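Local coordinates for protein putative laminarinase (Phanerochaete chrysosporium, PDB 2W39) that probably hydrolyses beta-1,3(4)-glucans such as laminarin and lichenin, as an extracellular family 16 glycoside hydrolase of a white-rot fungus, at residues Phe87-Met92 with Pro177-Asn182. Numbering follows the deposited sequence.
Sequences FDVRHM and PSFNAN
The amide nitrogen ND2 of Asn180 is gripped by two acceptors, Met92 O at 2.8 Å and, beyond the two segments, Gln94 OE1. Within the beta-sandwich of this family 16 glycoside hydrolase, helix 176-181 is thereby tied to the chain leaving strand 83-89, just past a classic beta bulge where Arg90 and His91 both face Asp290. The case illustrates how one asparagine can read both backbone polar groups of a single residue, Met92: its OD1 accepts Met92 N at 2.8 Å, the donor lying in the carbonyl plane on a lone pair and the N-H pointing nearly straight at it (165°). Held at both ends, the amide lies flat over one face of the His91 imidazole, the planes 2° apart and Asn180 CG displaced toward the rim; Tyr288 also stacks with His91, and its backbone O accepts a hydrogen bond from His91 ND1. With an alanine at Asn180, Met92 N and O would probably lose these partners and the His91 ring its stacked amide. Apolar contacts lie beside these bonds. Bending at chi3 (68°) swings Met92 CE over the centre of the Phe179 ring, a CH-pi contact 3.6 Å from the centroid, with SD farther off above the face in a Met-aromatic contact, while Val89 CG1 meets the ring edge at CZ. A water bridges the two backbones, donating to Arg90 O at 2.8 Å and to Asn180 O at 2.7 Å.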
# COMPACT_ATOMS: atom_id res chain seq x y z
N PHE A 87 9.61 2.52 -2.70
CA PHE A 87 9.09 1.26 -3.23
C PHE A 87 9.25 1.28 -4.75
O PHE A 87 8.64 2.12 -5.41
CB PHE A 87 7.59 1.08 -2.89
CG PHE A 87 7.27 1.09 -1.41
CD1 PHE A 87 6.95 -0.09 -0.75
CD2 PHE A 87 7.27 2.28 -0.70
CE1 PHE A 87 6.64 -0.08 0.62
CE2 PHE A 87 6.96 2.29 0.68
CZ PHE A 87 6.67 1.12 1.34
N ASP A 88 10.06 0.37 -5.27
CA ASP A 88 10.26 0.23 -6.72
C ASP A 88 9.40 -0.96 -7.13
O ASP A 88 9.74 -2.11 -6.84
CB ASP A 88 11.75 0.02 -7.05
CG ASP A 88 12.03 -0.10 -8.52
OD1 ASP A 88 11.09 -0.15 -9.33
OD2 ASP A 88 13.22 -0.17 -8.87
N VAL A 89 8.25 -0.67 -7.75
CA VAL A 89 7.19 -1.66 -7.94
C VAL A 89 6.96 -1.89 -9.43
O VAL A 89 6.57 -0.97 -10.15
CB VAL A 89 5.89 -1.19 -7.29
CG1 VAL A 89 4.80 -2.24 -7.49
CG2 VAL A 89 6.09 -0.89 -5.78
N ARG A 90 7.20 -3.11 -9.89
CA ARG A 90 7.00 -3.48 -11.29
C ARG A 90 5.52 -3.76 -11.59
O ARG A 90 5.07 -3.52 -12.71
CB ARG A 90 7.84 -4.72 -11.66
CG ARG A 90 9.33 -4.52 -11.43
CD ARG A 90 10.11 -5.68 -12.06
NE ARG A 90 11.54 -5.64 -11.76
CZ ARG A 90 12.15 -6.38 -10.83
NH1 ARG A 90 11.47 -7.19 -10.04
NH2 ARG A 90 13.47 -6.27 -10.68
N HIS A 91 4.79 -4.31 -10.62
CA HIS A 91 3.43 -4.79 -10.83
C HIS A 91 2.72 -4.76 -9.48
O HIS A 91 3.33 -5.08 -8.46
CB HIS A 91 3.47 -6.22 -11.37
CG HIS A 91 2.19 -6.72 -11.96
ND1 HIS A 91 1.19 -7.32 -11.21
CD2 HIS A 91 1.76 -6.76 -13.25
CE1 HIS A 91 0.21 -7.71 -12.02
NE2 HIS A 91 0.53 -7.38 -13.26
N MET A 92 1.45 -4.39 -9.48
CA MET A 92 0.61 -4.51 -8.29
C MET A 92 -0.59 -5.40 -8.61
O MET A 92 -0.94 -5.59 -9.78
CB MET A 92 0.13 -3.15 -7.78
CG MET A 92 -0.95 -2.49 -8.64
SD MET A 92 -1.73 -1.05 -7.87
CE MET A 92 -0.35 0.13 -7.87
N PRO A 177 -4.66 -1.80 -13.45
CA PRO A 177 -4.26 -2.21 -14.80
C PRO A 177 -3.46 -1.14 -15.55
O PRO A 177 -2.53 -1.49 -16.29
CB PRO A 177 -5.61 -2.47 -15.48
CG PRO A 177 -6.48 -2.97 -14.34
CD PRO A 177 -6.08 -2.09 -13.16
N SER A 178 -3.79 0.14 -15.37
CA SER A 178 -3.03 1.21 -16.04
C SER A 178 -1.56 1.20 -15.57
O SER A 178 -0.63 1.25 -16.38
CB SER A 178 -3.67 2.55 -15.71
OG SER A 178 -2.96 3.61 -16.31
N PHE A 179 -1.35 1.17 -14.26
CA PHE A 179 -0.01 1.08 -13.68
C PHE A 179 0.72 -0.15 -14.21
O PHE A 179 1.89 -0.07 -14.61
CB PHE A 179 -0.22 1.02 -12.17
CG PHE A 179 1.02 0.76 -11.33
CD1 PHE A 179 1.71 1.81 -10.73
CD2 PHE A 179 1.40 -0.54 -11.03
CE1 PHE A 179 2.78 1.57 -9.87
CE2 PHE A 179 2.48 -0.80 -10.15
CZ PHE A 179 3.16 0.25 -9.58
N ASN A 180 0.04 -1.29 -14.21
CA ASN A 180 0.70 -2.52 -14.63
C ASN A 180 1.11 -2.50 -16.10
O ASN A 180 2.21 -2.95 -16.46
CB ASN A 180 -0.19 -3.72 -14.32
CG ASN A 180 -0.28 -3.99 -12.83
OD1 ASN A 180 0.63 -3.61 -12.08
ND2 ASN A 180 -1.35 -4.64 -12.40
N ALA A 181 0.23 -1.97 -16.95
CA ALA A 181 0.54 -1.87 -18.38
C ALA A 181 1.76 -0.99 -18.65
O ALA A 181 2.48 -1.18 -19.64
CB ALA A 181 -0.67 -1.31 -19.11
N ASN A 182 1.97 -0.02 -17.77
CA ASN A 182 3.07 0.92 -17.87
C ASN A 182 4.36 0.43 -17.20
O ASN A 182 5.35 1.17 -17.16
CB ASN A 182 2.63 2.26 -17.28
CG ASN A 182 3.44 3.43 -17.80
OD1 ASN A 182 3.69 3.54 -19.00
ND2 ASN A 182 3.86 4.31 -16.89
O HOH W 1 3.70 -4.60 -14.89